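Local coordinates for ABC-type amino acid transport system, permease component (Caldanaerobacter subterraneus subsp. tengcongensis MB4, PDB 4YMU), which probably serves as the membrane-spanning permease subunit of an ABC transporter for amino acids, and binds arginine in a pocket among its helices, at residues Y11-F15 with Q174-I178; Y58-R63 with I97-Y102; Q70-Y75 with A90-A94. One frame throughout, in Å; residues are numbered along the deposited sequence.

Interaction 1: residues Y11-F15 with Q174-I178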
loop_
_atom_site.group_PDB
_atom_site.type_symbol
_atom_site.label_atom_id
_atom_site.label_comp_id
_atom_site.label_asym_id
_atom_site.label_seq_id
_atom_site.Cartn_x
_atom_site.Cartn_y
_atom_site.Cartn_z
ATOM N N TYR C 11 23.090 -36.472 -23.550
ATOM C CA TYR C 11 23.132 -35.097 -24.038
ATOM C C TYR C 11 23.301 -34.076 -22.910
ATOM O O TYR C 11 23.330 -32.861 -23.153
ATOM C CB TYR C 11 21.890 -34.794 -24.871
ATOM C CG TYR C 11 21.831 -35.656 -26.103
ATOM C CD1 TYR C 11 22.703 -35.439 -27.161
ATOM C CD2 TYR C 11 20.920 -36.694 -26.201
ATOM C CE1 TYR C 11 22.669 -36.230 -28.285
ATOM C CE2 TYR C 11 20.874 -37.487 -27.320
ATOM C CZ TYR C 11 21.750 -37.250 -28.363
ATOM O OH TYR C 11 21.707 -38.041 -29.483
ATOM N N THR C 12 23.442 -34.582 -21.687
ATOM C CA THR C 12 23.698 -33.741 -20.520
ATOM C C THR C 12 24.720 -32.617 -20.766
ATOM O O THR C 12 24.460 -31.477 -20.380
ATOM C CB THR C 12 24.080 -34.582 -19.285
ATOM O OG1 THR C 12 22.929 -35.307 -18.833
ATOM C CG2 THR C 12 24.632 -33.707 -18.166
ATOM N N PRO C 13 25.870 -32.918 -21.413
ATOM C CA PRO C 13 26.819 -31.820 -21.649
ATOM C C PRO C 13 26.234 -30.692 -22.489
ATOM O O PRO C 13 26.681 -29.548 -22.366
ATOM C CB PRO C 13 27.955 -32.497 -22.423
ATOM C CG PRO C 13 27.904 -33.899 -21.992
ATOM C CD PRO C 13 26.448 -34.213 -21.811
ATOM N N LEU C 14 25.264 -31.011 -23.339
ATOM C CA LEU C 14 24.622 -29.979 -24.141
ATOM C C LEU C 14 23.681 -29.136 -23.283
ATOM O O LEU C 14 23.680 -27.907 -23.371
ATOM C CB LEU C 14 23.890 -30.582 -25.343
ATOM C CG LEU C 14 24.788 -31.000 -26.515
ATOM C CD1 LEU C 14 23.948 -31.510 -27.675
ATOM C CD2 LEU C 14 25.664 -29.836 -26.965
ATOM N N PHE C 15 22.902 -29.802 -22.441
ATOM C CA PHE C 15 22.005 -29.113 -21.518
ATOM C C PHE C 15 22.766 -28.184 -20.580
ATOM O O PHE C 15 22.440 -27.005 -20.468
ATOM C CB PHE C 15 21.221 -30.128 -20.706
ATOM C CG PHE C 15 20.139 -30.811 -21.478
ATOM C CD1 PHE C 15 19.031 -30.099 -21.919
ATOM C CD2 PHE C 15 20.201 -32.170 -21.732
ATOM C CE1 PHE C 15 18.012 -30.724 -22.621
ATOM C CE2 PHE C 15 19.179 -32.803 -22.420
ATOM C CZ PHE C 15 18.084 -32.076 -22.866
ATOM N N GLN C 174 19.243 -25.888 -27.483
ATOM C CA GLN C 174 19.669 -27.278 -27.361
ATOM C C GLN C 174 18.647 -28.257 -27.921
ATOM O O GLN C 174 19.018 -29.215 -28.593
ATOM C CB GLN C 174 19.988 -27.638 -25.907
ATOM C CG GLN C 174 21.061 -26.770 -25.284
ATOM C CD GLN C 174 22.285 -26.603 -26.172
ATOM O OE1 GLN C 174 22.937 -27.578 -26.556
ATOM N NE2 GLN C 174 22.607 -25.355 -26.494
ATOM N N ALA C 175 17.364 -28.008 -27.682
ATOM C CA ALA C 175 16.337 -28.936 -28.159
ATOM C C ALA C 175 16.368 -29.142 -29.684
ATOM O O ALA C 175 16.018 -30.217 -30.186
ATOM C CB ALA C 175 14.981 -28.490 -27.729
ATOM N N ASP C 176 16.763 -28.106 -30.418
ATOM C CA ASP C 176 16.940 -28.260 -31.850
ATOM C C ASP C 176 18.111 -29.200 -32.075
ATOM O O ASP C 176 17.943 -30.276 -32.670
ATOM C CB ASP C 176 17.147 -26.921 -32.562
ATOM C CG ASP C 176 15.851 -26.114 -32.692
ATOM O OD1 ASP C 176 14.749 -26.714 -32.826
ATOM O OD2 ASP C 176 15.944 -24.867 -32.693
ATOM N N ILE C 177 19.273 -28.816 -31.550
ATOM C CA ILE C 177 20.493 -29.596 -31.695
ATOM C C ILE C 177 20.238 -31.085 -31.438
ATOM O O ILE C 177 20.397 -31.923 -32.339
ATOM C CB ILE C 177 21.572 -29.050 -30.756
ATOM C CG1 ILE C 177 21.914 -27.612 -31.155
ATOM C CG2 ILE C 177 22.807 -29.930 -30.764
ATOM C CD1 ILE C 177 23.022 -26.970 -30.334
ATOM N N ILE C 178 19.775 -31.395 -30.233
ATOM C CA ILE C 178 19.471 -32.763 -29.831
ATOM C C ILE C 178 18.511 -33.464 -30.787
ATOM O O ILE C 178 18.751 -34.618 -31.166
ATOM C CB ILE C 178 18.906 -32.798 -28.391
ATOM C CG1 ILE C 178 19.981 -32.353 -27.399
ATOM C CG2 ILE C 178 18.419 -34.183 -28.023
ATOM C CD1 ILE C 178 19.433 -31.875 -26.087
#

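Interaction 2: residues Y58-R63 with I97-Y102. With ARG (arginine), chain I.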
loop_
_atom_site.group_PDB
_atom_site.type_symbol
_atom_site.label_atom_id
_atom_site.label_comp_id
_atom_site.label_asym_id
_atom_site.label_seq_id
_atom_site.Cartn_x
_atom_site.Cartn_y
_atom_site.Cartn_z
ATOM N N TYR C 58 12.460 7.032 -24.847
ATOM C CA TYR C 58 13.226 5.790 -24.828
ATOM C C TYR C 58 12.514 4.731 -23.999
ATOM O O TYR C 58 12.163 3.655 -24.508
ATOM C CB TYR C 58 14.610 6.071 -24.247
ATOM C CG TYR C 58 15.522 4.873 -24.085
ATOM C CD1 TYR C 58 16.457 4.546 -25.057
ATOM C CD2 TYR C 58 15.483 4.100 -22.938
ATOM C CE1 TYR C 58 17.313 3.463 -24.892
ATOM C CE2 TYR C 58 16.330 3.020 -22.767
ATOM C CZ TYR C 58 17.241 2.706 -23.743
ATOM O OH TYR C 58 18.078 1.629 -23.563
ATOM N N ILE C 59 12.309 5.052 -22.719
ATOM C CA ILE C 59 11.644 4.160 -21.764
ATOM C C ILE C 59 10.282 3.673 -22.253
ATOM O O ILE C 59 10.014 2.464 -22.304
ATOM C CB ILE C 59 11.482 4.862 -20.407
ATOM C CG1 ILE C 59 12.860 5.118 -19.795
ATOM C CG2 ILE C 59 10.613 4.033 -19.464
ATOM C CD1 ILE C 59 12.835 5.992 -18.585
ATOM N N GLU C 60 9.441 4.625 -22.635
ATOM C CA GLU C 60 8.080 4.344 -23.061
ATOM C C GLU C 60 8.062 3.422 -24.275
ATOM O O GLU C 60 7.372 2.399 -24.293
ATOM C CB GLU C 60 7.399 5.673 -23.401
ATOM C CG GLU C 60 5.881 5.662 -23.396
ATOM C CD GLU C 60 5.293 7.065 -23.322
ATOM O OE1 GLU C 60 6.025 8.036 -23.627
ATOM O OE2 GLU C 60 4.098 7.196 -22.967
ATOM N N VAL C 61 8.874 3.769 -25.271
ATOM C CA VAL C 61 8.918 3.026 -26.524
ATOM C C VAL C 61 9.419 1.615 -26.285
ATOM O O VAL C 61 8.829 0.662 -26.775
ATOM C CB VAL C 61 9.758 3.744 -27.597
ATOM C CG1 VAL C 61 10.129 2.781 -28.706
ATOM C CG2 VAL C 61 8.981 4.928 -28.158
ATOM N N ILE C 62 10.506 1.482 -25.534
ATOM C CA ILE C 62 11.066 0.161 -25.270
ATOM C C ILE C 62 10.153 -0.754 -24.445
ATOM O O ILE C 62 10.018 -1.945 -24.744
ATOM C CB ILE C 62 12.452 0.277 -24.658
ATOM C CG1 ILE C 62 13.386 0.879 -25.698
ATOM C CG2 ILE C 62 12.965 -1.083 -24.231
ATOM C CD1 ILE C 62 14.697 1.181 -25.161
ATOM N N ARG C 63 9.500 -0.204 -23.423
ATOM C CA ARG C 63 8.624 -1.025 -22.610
ATOM C C ARG C 63 7.313 -1.294 -23.333
ATOM O O ARG C 63 6.661 -2.323 -23.096
ATOM C CB ARG C 63 8.364 -0.350 -21.260
ATOM C CG ARG C 63 9.616 -0.150 -20.416
ATOM C CD ARG C 63 9.292 0.530 -19.098
ATOM N NE ARG C 63 8.419 -0.275 -18.257
ATOM C CZ ARG C 63 7.276 0.172 -17.750
ATOM N NH1 ARG C 63 6.888 1.414 -18.019
ATOM N NH2 ARG C 63 6.517 -0.621 -16.994
ATOM N N ILE C 97 19.231 -3.435 -23.595
ATOM C CA ILE C 97 18.436 -2.237 -23.875
ATOM C C ILE C 97 17.045 -2.356 -23.234
ATOM O O ILE C 97 16.595 -1.457 -22.482
ATOM C CB ILE C 97 18.357 -1.958 -25.395
ATOM C CG1 ILE C 97 19.626 -1.239 -25.879
ATOM C CG2 ILE C 97 17.139 -1.143 -25.750
ATOM C CD1 ILE C 97 19.879 -1.413 -27.394
ATOM N N ASN C 98 16.377 -3.473 -23.518
ATOM C CA ASN C 98 15.059 -3.750 -22.946
ATOM C C ASN C 98 15.087 -3.579 -21.409
ATOM O O ASN C 98 14.316 -2.790 -20.804
ATOM C CB ASN C 98 14.646 -5.168 -23.356
ATOM C CG ASN C 98 13.243 -5.536 -22.907
ATOM O OD1 ASN C 98 13.070 -6.287 -21.947
ATOM N ND2 ASN C 98 12.235 -5.018 -23.600
ATOM N N SER C 99 16.041 -4.278 -20.804
ATOM C CA SER C 99 16.263 -4.225 -19.382
ATOM C C SER C 99 16.573 -2.808 -18.945
ATOM O O SER C 99 16.208 -2.426 -17.851
ATOM C CB SER C 99 17.398 -5.154 -18.957
ATOM O OG SER C 99 17.540 -5.140 -17.542
ATOM N N SER C 100 17.254 -2.030 -19.780
ATOM C CA SER C 100 17.609 -0.674 -19.368
ATOM C C SER C 100 16.333 0.121 -19.144
ATOM O O SER C 100 16.209 0.861 -18.159
ATOM C CB SER C 100 18.485 0.033 -20.403
ATOM O OG SER C 100 17.696 0.557 -21.456
ATOM N N ALA C 101 15.373 -0.033 -20.050
ATOM C CA ALA C 101 14.117 0.682 -19.861
ATOM C C ALA C 101 13.420 0.251 -18.556
ATOM O O ALA C 101 13.044 1.099 -17.692
ATOM C CB ALA C 101 13.206 0.482 -21.046
ATOM N N TYR C 102 13.244 -1.061 -18.400
ATOM C CA TYR C 102 12.530 -1.533 -17.207
ATOM C C TYR C 102 13.243 -1.131 -15.903
ATOM O O TYR C 102 12.595 -0.777 -14.914
ATOM C CB TYR C 102 12.264 -3.038 -17.281
ATOM C CG TYR C 102 11.221 -3.392 -18.322
ATOM C CD1 TYR C 102 9.871 -3.445 -17.995
ATOM C CD2 TYR C 102 11.588 -3.658 -19.645
ATOM C CE1 TYR C 102 8.912 -3.765 -18.949
ATOM C CE2 TYR C 102 10.640 -3.981 -20.608
ATOM C CZ TYR C 102 9.303 -4.035 -20.262
ATOM O OH TYR C 102 8.352 -4.352 -21.216
HETATM N N ARG I . 8.161 -10.412 -22.988
HETATM C CA ARG I . 7.601 -9.077 -22.769
HETATM C C ARG I . 7.952 -8.117 -23.893
HETATM O O ARG I . 7.427 -6.998 -23.945
HETATM C CB ARG I . 8.099 -8.480 -21.456
HETATM C CG ARG I . 9.553 -8.090 -21.448
HETATM C CD ARG I . 9.973 -7.723 -20.033
HETATM N NE ARG I . 11.303 -7.133 -19.980
HETATM C CZ ARG I . 11.978 -6.918 -18.858
HETATM N NH1 ARG I . 13.188 -6.373 -18.906
HETATM N NH2 ARG I . 11.447 -7.257 -17.688
HETATM O OXT ARG I . 8.783 -8.436 -24.744
#

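Interaction 3: residues Q70-Y75 with A90-A94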
loop_
_atom_site.group_PDB
_atom_site.type_symbol
_atom_site.label_atom_id
_atom_site.label_comp_id
_atom_site.label_asym_id
_atom_site.label_seq_id
_atom_site.Cartn_x
_atom_site.Cartn_y
_atom_site.Cartn_z
ATOM N N GLN C 70 12.650 -6.032 -31.021
ATOM C CA GLN C 70 13.914 -5.337 -30.778
ATOM C C GLN C 70 15.099 -6.219 -31.162
ATOM O O GLN C 70 16.072 -5.742 -31.773
ATOM C CB GLN C 70 14.018 -4.908 -29.311
ATOM C CG GLN C 70 12.996 -3.852 -28.903
ATOM C CD GLN C 70 12.741 -3.776 -27.383
ATOM O OE1 GLN C 70 11.638 -3.451 -26.946
ATOM N NE2 GLN C 70 13.761 -4.079 -26.586
ATOM N N LEU C 71 15.018 -7.496 -30.787
ATOM C CA LEU C 71 16.047 -8.479 -31.127
ATOM C C LEU C 71 16.263 -8.510 -32.637
ATOM O O LEU C 71 17.373 -8.290 -33.125
ATOM C CB LEU C 71 15.631 -9.879 -30.674
ATOM C CG LEU C 71 16.677 -10.859 -30.114
ATOM C CD1 LEU C 71 16.518 -12.245 -30.722
ATOM C CD2 LEU C 71 18.099 -10.355 -30.242
ATOM N N LEU C 72 15.185 -8.793 -33.364
ATOM C CA LEU C 72 15.236 -8.907 -34.815
ATOM C C LEU C 72 15.661 -7.588 -35.463
ATOM O O LEU C 72 16.456 -7.583 -36.411
ATOM C CB LEU C 72 13.868 -9.330 -35.349
ATOM C CG LEU C 72 13.308 -10.603 -34.722
ATOM C CD1 LEU C 72 12.016 -10.987 -35.395
ATOM C CD2 LEU C 72 14.312 -11.728 -34.782
ATOM N N LEU C 73 15.163 -6.477 -34.926
ATOM C CA LEU C 73 15.507 -5.163 -35.452
ATOM C C LEU C 73 17.008 -5.001 -35.406
ATOM O O LEU C 73 17.602 -4.536 -36.373
ATOM C CB LEU C 73 14.837 -4.037 -34.668
ATOM C CG LEU C 73 15.150 -2.631 -35.192
ATOM C CD1 LEU C 73 14.500 -2.439 -36.535
ATOM C CD2 LEU C 73 14.697 -1.540 -34.230
ATOM N N ILE C 74 17.634 -5.420 -34.311
ATOM C CA ILE C 74 19.082 -5.340 -34.270
ATOM C C ILE C 74 19.725 -6.368 -35.220
ATOM O O ILE C 74 20.641 -6.036 -35.983
ATOM C CB ILE C 74 19.656 -5.518 -32.865
ATOM C CG1 ILE C 74 19.161 -4.410 -31.925
ATOM C CG2 ILE C 74 21.188 -5.524 -32.929
ATOM C CD1 ILE C 74 19.738 -4.506 -30.532
ATOM N N TYR C 75 19.251 -7.610 -35.170
ATOM C CA TYR C 75 19.890 -8.702 -35.903
ATOM C C TYR C 75 19.634 -8.653 -37.417
ATOM O O TYR C 75 20.549 -8.444 -38.198
ATOM C CB TYR C 75 19.468 -10.053 -35.324
ATOM C CG TYR C 75 20.277 -11.221 -35.838
ATOM C CD1 TYR C 75 19.709 -12.170 -36.685
ATOM C CD2 TYR C 75 21.611 -11.384 -35.469
ATOM C CE1 TYR C 75 20.453 -13.259 -37.152
ATOM C CE2 TYR C 75 22.367 -12.461 -35.940
ATOM C CZ TYR C 75 21.778 -13.393 -36.781
ATOM O OH TYR C 75 22.508 -14.460 -37.244
ATOM N N ALA C 90 24.186 -9.537 -30.496
ATOM C CA ALA C 90 22.822 -9.111 -30.800
ATOM C C ALA C 90 21.907 -9.314 -29.584
ATOM O O ALA C 90 21.200 -8.389 -29.172
ATOM C CB ALA C 90 22.281 -9.848 -32.003
ATOM N N GLY C 91 21.936 -10.521 -29.020
ATOM C CA GLY C 91 21.129 -10.868 -27.863
ATOM C C GLY C 91 21.457 -9.976 -26.679
ATOM O O GLY C 91 20.564 -9.363 -26.098
ATOM N N VAL C 92 22.744 -9.887 -26.349
ATOM C CA VAL C 92 23.217 -9.034 -25.265
ATOM C C VAL C 92 22.737 -7.600 -25.425
ATOM O O VAL C 92 22.196 -7.021 -24.489
ATOM C CB VAL C 92 24.758 -9.019 -25.183
ATOM C CG1 VAL C 92 25.241 -7.837 -24.349
ATOM C CG2 VAL C 92 25.285 -10.329 -24.625
ATOM N N SER C 93 22.922 -7.039 -26.616
ATOM C CA SER C 93 22.490 -5.672 -26.895
ATOM C C SER C 93 21.000 -5.468 -26.667
ATOM O O SER C 93 20.579 -4.514 -25.994
ATOM C CB SER C 93 22.806 -5.319 -28.344
ATOM O OG SER C 93 24.205 -5.269 -28.533
ATOM N N ALA C 94 20.212 -6.373 -27.245
ATOM C CA ALA C 94 18.770 -6.247 -27.232
ATOM C C ALA C 94 18.251 -6.352 -25.797
ATOM O O ALA C 94 17.494 -5.495 -25.333
ATOM C CB ALA C 94 18.145 -7.300 -28.124
#

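Interaction 1: residues Y11-F15 with Q174-I178
Ile178 meets Tyr11 and Phe15 with two different branches, and this split organises the contact. Its CG2 lies over one face of the Tyr11 ring, offset toward the rim, 4.1 Å from the ring centroid and 16° off the normal: a CH-pi approach. The other branch sends CD1 of Ile178 over a face of the Phe15 ring, 3.5 Å from Phe15 CZ, and here the two side chains run nearly perpendicular. The torsions explain the fork: CG2 is anti to the backbone N of Ile178, while CG1 is anti to the carbonyl carbon (chi1 -66°) and carries CD1 on in an extended arm. Phe15 points its CB away from helix 174-182, yet its ring swings back far enough to receive that methyl.

Leu14 lies between these aromatics in sequence. Its CD1 rests 3.7 Å from Ile177 CG2, and the same methyl also reaches CG1 of Ile178. Its CB and CD2 instead meet the amide oxygen of Gln174, whose chain is bent at chi2 (-47°), so that OE1 of Gln174 sits 3.4 Å from Leu14 CB. The same oxygen is 3.3 Å from Leu14 O; as both are acceptors, this is proximity without a bond. The amide is anchored elsewhere, by NE2 to the backbone oxygen of Asp170.

Behind the contact, Tyr11 O accepts from both Leu14 N and Phe15 N, backbone bonds that tie Tyr11 to the turn bearing Leu14 and Phe15. Phe15 also packs on Ile191 and Ile192 of helix 186-214, and Met8 touches both Phe15 and Ile178. Such apolar packing, with no hydrogen bond between the segments, joins the start of a predicted transmembrane helix to the short helix 174-182 in the all-helical permease fold of the binding-protein-dependent transporter family.

Interaction 2: residues Y58-R63 with I97-Y102
Asn98 OD1 takes two hydrogen bonds from the bound arginine, at 2.8 Å from its NE and 3.0 Å from its NH1, while the CA of Asn98 packs on Ile62 CG2. Next to it, Tyr102 is sandwiched: the ligand NE lies over one ring face, offset toward the rim, and Arg63 CG lies over the centre of the opposite face, 3.8 Å from the centroid. Arg63 bends at chi3 (63°), and its guanidinium stands almost perpendicular to the ring, with planes 85° apart and Arg63 NE 3.5 Å from Tyr102 CD1.

Between the helices, Ala101 is a knob in a hole formed by Tyr58, Ile59, Ile62 and Arg63; its CB is 3.6 Å from Ile62 CG2. Tyr58 OH is hydrogen-bonded to Ser100 OG, which approaches in the ring plane, although the modelled 2.4 Å is too short to be trusted. Outside the segments, Arg63 O accepts from Lys158 of the second subunit, and Glu152 bonds Ser99 OG. The helix-helix seam thus backs one wall of the arginine pocket, completed by residues such as Leu67 and Glu159, within the permease's membrane domain.

Interaction 3: residues Q70-Y75 with A90-A94
This is apolar helix-to-helix packing between the short helix 67-75 and the early part of helix 87-112, two helices that follow each other in the chain. No hydrogen bond links the segments; their axes approach to 9.0 Å, and their N-to-C directions lie 129° apart, so the helices run obliquely in broadly opposing senses. The interface is uneven: large side chains come from residues 70-75, and small residues receive them.

Leu71 supplies a single methyl. Its CD2 lies 3.7 Å from Ala94 CB and 3.9 Å from Gly91 CA, against the backbone of helix 87-112, and it also touches the backbone oxygen of Ala90. Both side-chain torsions of Leu71 are far from staggered values, so the exact seat of this methyl deserves caution. One turn on, Ile74 points its CB toward the partner and extends fully (chi2 -178°), which carries CD1 to the backbone of helix 87-112, 3.8 Å from Ala94 N. The same methyl touches Ser93 CB at 3.9 Å, whereas the hydroxyl of Ser93 is engaged within its own helix, by Thr89 O.

Ala90 and Ala94, one turn apart, form a small-xxx-small spacing, as often found where membrane helices pack closely, and here they face Tyr75 and Leu71 respectively. The Tyr75 ring meets Ala90 obliquely: with CG anti to the backbone N (chi1 -169°), ring atom CD2 of Tyr75 comes to 3.8 Å from Ala90 CB. Tyr75 and Leu71 both touch Ile166 in a loop, and Ile74 touches Ile85. Leu72 and Leu73, which take no part in this contact, pack on Tyr189 of the second subunit.

How the interactions relate
Interactions 2 and 3 are neighbours, their centres about 13 Å apart, and both draw on helix 87-112: residues 90-94 pack on helix 67-75, residues 97-102 on helix 49-63. They meet through Gln70, which packs on Ile62 and Asn98, so the two contacts touch close to the bound arginine. Interaction 1 is separate, its centre about 32 Å from that of interaction 2, across the chain's centre, and about 24 Å from that of interaction 3. Along the chain the contacts are nested, 3 inside 2 inside 1. Interaction 1 therefore joins distant parts of the sequence, while interaction 2 contributes residues to the arginine pocket, interaction 3 adjoins it, and both touch the second subunit.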